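Local coordinates for hypothetical protein Atu0120 (PDB 2I6H) that is of unknown function but is a mainly helical member of the DUF924 family of bacterial proteins, found here as a two-chain assembly, at residues Phe93-Phe98 against His103-Asp108; Leu131-Tyr136 against Gln156-Leu161. All coordinates share one frame; numbering follows the deposited sequence.

Contact 1: residues Phe93-Phe98 against His103-Asp108; sequences FPRNCF and HMYATD
Arg95 and Asp108 meet end-on in a two-pronged salt bridge, the polar half of a contact whose other half is packed around Pro94 and Phe98. NH1 of Arg95 lies 2.8 Å from OD2 of Asp108, and NH2 of Arg95 lies 2.9 Å from OD1 of Asp108. Both bonds are almost straight and arrive on the syn sides of the carboxylate, whose plane is turned 20° from that of the guanidinium. The arginine chain runs extended from CG to NE, and a turn about CD-NE (chi4 72°) brings the edge carrying NH1 and NH2 to the carboxylate. NH2 also bonds Asp91 O, one turn back on the same helix, and these three bonds together fix the rotation of the guanidinium; the edge of the Tyr105 ring lies near NH1. Packing is close at Pro94, whose CB sits 3.3 Å from Met104 O and whose CG is 3.6 Å from Thr107 OG1. In the same tight region Met104, a selenomethionine, lays CG 3.2 Å from Phe98 O. The architecture is a helix-loop-helix connection: after helix 80-97 a short loop follows, and a type I turn from Tyr105 to Asp108 leads into helix 108-120. Thr107 occupies the N-cap position without capping; its hydroxyl is instead bonded to Leu90 O, tying the turn to the preceding helix. Asp108, buried at the first turn of its helix, has a negative charge that the helix N-terminus would probably help to stabilise. Toward solvent the fit slackens. CB of His103 still presses on CB of Phe98 at 3.6 Å, but the imidazole heads outward and offers its edge to the Phe98 face in a T-shaped pair, planes at 58°. The Phe98 ring also pairs edge-to-face with His65 of helix 51-69.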
loop_
_atom_site.group_PDB
_atom_site.type_symbol
_atom_site.label_atom_id
_atom_site.label_comp_id
_atom_site.label_asym_id
_atom_site.label_seq_id
_atom_site.Cartn_x
_atom_site.Cartn_y
_atom_site.Cartn_z
ATOM N N PHE A 93 -9.655 -9.201 -12.606
ATOM C CA PHE A 93 -10.147 -8.922 -13.981
ATOM C C PHE A 93 -11.384 -7.984 -14.037
ATOM O O PHE A 93 -11.371 -6.990 -14.785
ATOM C CB PHE A 93 -10.401 -10.242 -14.739
ATOM C CG PHE A 93 -10.786 -10.040 -16.182
ATOM C CD1 PHE A 93 -9.796 -10.136 -17.206
ATOM C CD2 PHE A 93 -12.114 -9.737 -16.544
ATOM C CE1 PHE A 93 -10.143 -9.943 -18.567
ATOM C CE2 PHE A 93 -12.469 -9.550 -17.897
ATOM C CZ PHE A 93 -11.475 -9.648 -18.926
ATOM N N PRO A 94 -12.446 -8.260 -13.246
ATOM C CA PRO A 94 -13.646 -7.400 -13.303
ATOM C C PRO A 94 -13.356 -5.959 -12.896
ATOM O O PRO A 94 -13.937 -5.027 -13.465
ATOM C CB PRO A 94 -14.596 -8.031 -12.255
ATOM C CG PRO A 94 -14.133 -9.426 -12.092
ATOM C CD PRO A 94 -12.622 -9.359 -12.276
ATOM N N ARG A 95 -12.429 -5.781 -11.950
ATOM C CA ARG A 95 -12.058 -4.440 -11.490
ATOM C C ARG A 95 -11.197 -3.654 -12.498
ATOM O O ARG A 95 -11.219 -2.410 -12.509
ATOM C CB ARG A 95 -11.392 -4.531 -10.111
ATOM C CG ARG A 95 -12.372 -4.994 -9.029
ATOM C CD ARG A 95 -11.725 -5.293 -7.658
ATOM N NE ARG A 95 -12.840 -5.320 -6.711
ATOM C CZ ARG A 95 -13.761 -6.301 -6.631
ATOM N NH1 ARG A 95 -14.789 -6.152 -5.800
ATOM N NH2 ARG A 95 -13.666 -7.436 -7.351
ATOM N N ASN A 96 -10.450 -4.372 -13.324
ATOM C CA ASN A 96 -9.732 -3.731 -14.428
ATOM C C ASN A 96 -10.613 -3.504 -15.646
ATOM O O ASN A 96 -10.471 -2.474 -16.331
ATOM C CB ASN A 96 -8.543 -4.582 -14.885
ATOM C CG ASN A 96 -7.440 -4.651 -13.852
ATOM O OD1 ASN A 96 -7.376 -5.615 -13.053
ATOM N ND2 ASN A 96 -6.590 -3.591 -13.815
ATOM N N CYS A 97 -11.483 -4.462 -15.947
ATOM C CA CYS A 97 -12.082 -4.532 -17.287
ATOM C C CYS A 97 -13.557 -4.202 -17.375
ATOM O O CYS A 97 -14.076 -4.063 -18.502
ATOM C CB CYS A 97 -11.816 -5.909 -17.930
ATOM S SG CYS A 97 -10.006 -6.258 -18.030
ATOM N N PHE A 98 -14.241 -4.120 -16.226
ATOM C CA PHE A 98 -15.689 -3.818 -16.245
ATOM C C PHE A 98 -16.017 -2.543 -15.439
ATOM O O PHE A 98 -17.129 -2.399 -14.920
ATOM C CB PHE A 98 -16.532 -4.979 -15.688
ATOM C CG PHE A 98 -16.324 -6.299 -16.355
ATOM C CD1 PHE A 98 -16.201 -6.424 -17.759
ATOM C CD2 PHE A 98 -16.304 -7.451 -15.574
ATOM C CE1 PHE A 98 -16.044 -7.703 -18.363
ATOM C CE2 PHE A 98 -16.172 -8.728 -16.152
ATOM C CZ PHE A 98 -16.064 -8.869 -17.536
ATOM N N HIS A 103 -21.053 -5.225 -13.424
ATOM C CA HIS A 103 -20.204 -6.364 -13.793
ATOM C C HIS A 103 -18.940 -6.407 -12.924
ATOM O O HIS A 103 -18.381 -7.471 -12.756
ATOM C CB HIS A 103 -19.824 -6.346 -15.266
ATOM C CG HIS A 103 -21.000 -6.532 -16.185
ATOM N ND1 HIS A 103 -21.691 -7.723 -16.290
ATOM C CD2 HIS A 103 -21.635 -5.648 -16.997
ATOM C CE1 HIS A 103 -22.663 -7.590 -17.187
ATOM N NE2 HIS A 103 -22.665 -6.332 -17.616
HETATM N N MSE A 104 -18.533 -5.267 -12.375
HETATM C CA MSE A 104 -17.323 -5.247 -11.522
HETATM C C MSE A 104 -17.440 -6.199 -10.309
HETATM O O MSE A 104 -16.400 -6.731 -9.825
HETATM C CB MSE A 104 -17.069 -3.846 -10.997
HETATM C CG MSE A 104 -16.234 -3.069 -11.885
HETATM SE SE MSE A 104 -15.879 -1.384 -10.845
HETATM C CE MSE A 104 -17.616 -0.731 -10.604
ATOM N N TYR A 105 -18.687 -6.452 -9.848
ATOM C CA TYR A 105 -18.928 -7.227 -8.604
ATOM C C TYR A 105 -19.574 -8.591 -8.858
ATOM O O TYR A 105 -19.748 -9.388 -7.915
ATOM C CB TYR A 105 -19.816 -6.405 -7.624
ATOM C CG TYR A 105 -19.341 -4.969 -7.528
ATOM C CD1 TYR A 105 -18.053 -4.684 -7.056
ATOM C CD2 TYR A 105 -20.132 -3.907 -7.964
ATOM C CE1 TYR A 105 -17.556 -3.363 -7.009
ATOM C CE2 TYR A 105 -19.646 -2.596 -7.915
ATOM C CZ TYR A 105 -18.366 -2.340 -7.423
ATOM O OH TYR A 105 -17.851 -1.070 -7.353
ATOM N N ALA A 106 -19.943 -8.860 -10.127
ATOM C CA ALA A 106 -20.795 -10.018 -10.433
ATOM C C ALA A 106 -20.198 -11.372 -10.037
ATOM O O ALA A 106 -20.940 -12.280 -9.659
ATOM C CB ALA A 106 -21.197 -10.029 -11.944
ATOM N N THR A 107 -18.870 -11.493 -10.088
ATOM C CA THR A 107 -18.222 -12.798 -9.765
ATOM C C THR A 107 -17.550 -12.770 -8.393
ATOM O O THR A 107 -16.726 -13.666 -8.069
ATOM C CB THR A 107 -17.173 -13.220 -10.858
ATOM O OG1 THR A 107 -16.185 -12.180 -11.100
ATOM C CG2 THR A 107 -17.872 -13.544 -12.167
ATOM N N ASP A 108 -17.852 -11.736 -7.600
ATOM C CA ASP A 108 -17.210 -11.637 -6.273
ATOM C C ASP A 108 -17.608 -12.815 -5.356
ATOM O O ASP A 108 -16.730 -13.370 -4.675
ATOM C CB ASP A 108 -17.474 -10.305 -5.593
ATOM C CG ASP A 108 -16.633 -9.152 -6.190
ATOM O OD1 ASP A 108 -15.713 -9.398 -7.008
ATOM O OD2 ASP A 108 -16.866 -7.979 -5.802
#

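Contact 2: residues Leu131-Tyr136 against Gln156-Leu161; sequences LRVFFY and QPLGGL
Leu158 reaches across to Val133, Tyr136 and Arg132, and every touch between the two segments is apolar. Its CD1 lies 3.9 Å from Val133 CB and 3.9 Å from Tyr136 CE2, meeting the tyrosine at the ring edge, near its plane. The second branch, CD2, approaches Arg132 CB at 4.2 Å, so the two methyls divide between Val133 and Tyr136 on one hand and Arg132 on the other. With CG beside the backbone N (chi1 -66°) and chi2 near 180°, the fork is carried straight out toward that turn of chain. The tyrosine ring is also backed from one face, where Arg132 O stands 3.7 Å above its plane and over its centre.

Polar chemistry belongs to the neighbourhood. Tyr136 OH bonds Asp124 OD2, while Arg132 NE and NH2 bond Asp124 O and Val127 O, so two of the three side chains that meet Leu158, Arg132 and Tyr136, are anchored to the chain around helix 123-126. The segment 156-161 runs on into helix 160-176, where Leu161 packs against Leu161 of the second subunit. A calcium ion lies about 8 Å from the Leu158 side chain, too far for direct contact. With no hydrogen bond crossing, the direct contact is a matter of dispersion and shape around one leucine, while the polar ends of Arg132 and Tyr136 are held by the chain nearby.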
loop_
_atom_site.group_PDB
_atom_site.type_symbol
_atom_site.label_atom_id
_atom_site.label_comp_id
_atom_site.label_asym_id
_atom_site.label_seq_id
_atom_site.Cartn_x
_atom_site.Cartn_y
_atom_site.Cartn_z
ATOM N N LEU A 131 2.611 -12.460 -3.994
ATOM C CA LEU A 131 1.359 -12.865 -4.674
ATOM C C LEU A 131 0.260 -13.309 -3.719
ATOM O O LEU A 131 -0.891 -13.477 -4.104
ATOM C CB LEU A 131 1.637 -13.964 -5.704
ATOM C CG LEU A 131 2.521 -13.561 -6.903
ATOM C CD1 LEU A 131 2.925 -14.818 -7.633
ATOM C CD2 LEU A 131 1.820 -12.541 -7.846
ATOM N N ARG A 132 0.633 -13.544 -2.474
ATOM C CA ARG A 132 -0.306 -14.066 -1.473
ATOM C C ARG A 132 -1.583 -13.230 -1.313
ATOM O O ARG A 132 -2.689 -13.781 -1.142
ATOM C CB ARG A 132 0.474 -14.126 -0.152
ATOM C CG ARG A 132 -0.080 -15.005 0.871
ATOM C CD ARG A 132 1.094 -15.473 1.814
ATOM N NE ARG A 132 2.067 -16.382 1.187
ATOM C CZ ARG A 132 3.309 -16.582 1.634
ATOM N NH1 ARG A 132 3.741 -15.920 2.701
ATOM N NH2 ARG A 132 4.128 -17.436 1.046
ATOM N N VAL A 133 -1.427 -11.906 -1.329
ATOM C CA VAL A 133 -2.561 -11.006 -1.107
ATOM C C VAL A 133 -3.739 -11.249 -2.090
ATOM O O VAL A 133 -4.888 -10.945 -1.777
ATOM C CB VAL A 133 -2.131 -9.516 -1.101
ATOM C CG1 VAL A 133 -1.731 -9.077 -2.475
ATOM C CG2 VAL A 133 -3.291 -8.627 -0.491
ATOM N N PHE A 134 -3.434 -11.751 -3.289
ATOM C CA PHE A 134 -4.533 -12.035 -4.255
ATOM C C PHE A 134 -5.552 -13.099 -3.827
ATOM O O PHE A 134 -6.699 -13.101 -4.323
ATOM C CB PHE A 134 -3.961 -12.200 -5.670
ATOM C CG PHE A 134 -3.204 -10.978 -6.083
ATOM C CD1 PHE A 134 -3.920 -9.818 -6.396
ATOM C CD2 PHE A 134 -1.795 -10.916 -5.994
ATOM C CE1 PHE A 134 -3.275 -8.614 -6.701
ATOM C CE2 PHE A 134 -1.109 -9.680 -6.296
ATOM C CZ PHE A 134 -1.869 -8.542 -6.648
ATOM N N PHE A 135 -5.146 -13.999 -2.910
ATOM C CA PHE A 135 -6.073 -14.935 -2.278
ATOM C C PHE A 135 -6.917 -14.245 -1.183
ATOM O O PHE A 135 -7.920 -14.803 -0.739
ATOM C CB PHE A 135 -5.298 -16.121 -1.639
ATOM C CG PHE A 135 -4.705 -17.048 -2.639
ATOM C CD1 PHE A 135 -5.502 -18.001 -3.291
ATOM C CD2 PHE A 135 -3.353 -16.967 -2.969
ATOM C CE1 PHE A 135 -4.947 -18.892 -4.272
ATOM C CE2 PHE A 135 -2.773 -17.866 -3.911
ATOM C CZ PHE A 135 -3.594 -18.829 -4.579
ATOM N N TYR A 136 -6.514 -13.054 -0.737
ATOM C CA TYR A 136 -7.169 -12.399 0.432
ATOM C C TYR A 136 -8.087 -11.260 -0.000
ATOM O O TYR A 136 -9.068 -10.917 0.682
ATOM C CB TYR A 136 -6.088 -11.872 1.397
ATOM C CG TYR A 136 -5.072 -12.930 1.826
ATOM C CD1 TYR A 136 -5.387 -14.314 1.807
ATOM C CD2 TYR A 136 -3.810 -12.530 2.297
ATOM C CE1 TYR A 136 -4.412 -15.264 2.235
ATOM C CE2 TYR A 136 -2.846 -13.460 2.715
ATOM C CZ TYR A 136 -3.161 -14.812 2.687
ATOM O OH TYR A 136 -2.211 -15.735 3.103
ATOM N N GLN A 156 -2.483 -9.901 8.396
ATOM C CA GLN A 156 -1.615 -9.563 9.532
ATOM C C GLN A 156 -0.148 -9.995 9.282
ATOM O O GLN A 156 0.772 -9.145 9.432
ATOM C CB GLN A 156 -2.188 -10.064 10.878
ATOM C CG GLN A 156 -1.463 -9.559 12.125
ATOM C CD GLN A 156 -2.114 -8.346 12.803
ATOM O OE1 GLN A 156 -3.275 -7.993 12.535
ATOM N NE2 GLN A 156 -1.366 -7.717 13.722
ATOM N N PRO A 157 0.096 -11.278 8.898
ATOM C CA PRO A 157 1.496 -11.664 8.599
ATOM C C PRO A 157 2.129 -10.890 7.460
ATOM O O PRO A 157 3.346 -10.723 7.454
ATOM C CB PRO A 157 1.404 -13.124 8.153
ATOM C CG PRO A 157 0.016 -13.578 8.474
ATOM C CD PRO A 157 -0.846 -12.423 8.788
ATOM N N LEU A 158 1.337 -10.442 6.490
ATOM C CA LEU A 158 1.899 -9.651 5.372
ATOM C C LEU A 158 2.334 -8.278 5.880
ATOM O O LEU A 158 3.295 -7.690 5.354
ATOM C CB LEU A 158 0.865 -9.480 4.253
ATOM C CG LEU A 158 0.402 -10.728 3.460
ATOM C CD1 LEU A 158 -0.563 -10.332 2.346
ATOM C CD2 LEU A 158 1.605 -11.423 2.863
ATOM N N GLY A 159 1.619 -7.793 6.891
ATOM C CA GLY A 159 1.930 -6.504 7.548
ATOM C C GLY A 159 1.883 -5.263 6.663
ATOM O O GLY A 159 1.308 -5.267 5.563
ATOM N N GLY A 160 2.486 -4.174 7.178
ATOM C CA GLY A 160 2.602 -2.912 6.448
ATOM C C GLY A 160 1.352 -2.484 5.704
ATOM O O GLY A 160 0.229 -2.492 6.251
ATOM N N LEU A 161 1.537 -2.103 4.439
ATOM C CA LEU A 161 0.440 -1.577 3.663
ATOM C C LEU A 161 -0.643 -2.614 3.354
ATOM O O LEU A 161 -1.806 -2.231 3.185
ATOM C CB LEU A 161 0.968 -0.909 2.402
ATOM C CG LEU A 161 1.592 0.476 2.660
ATOM C CD1 LEU A 161 2.645 0.708 1.584
ATOM C CD2 LEU A 161 0.502 1.612 2.709
#

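In the fold
Contact 1 and contact 2 lie on opposite sides of the chain's centre, about 21 Å between their own centres, and do not touch. Both are partly buried and both involve turns between helices, yet at different range: residues 93-98 and 103-108 close a short local connection, whereas 131-136 and 156-161 bring together places separated by mostly helical chain. The first combines charge pairing, aromatic contact and side-chain carbons set against carbonyl oxygens; the second is sparse and purely apolar. Helix 80-97 relates them, carrying Arg95 and Pro94 near its end and, through Leu84, Ser83 and Met87, touching Leu131, Phe134 and Phe135. Only contact 2 adjoins the second subunit.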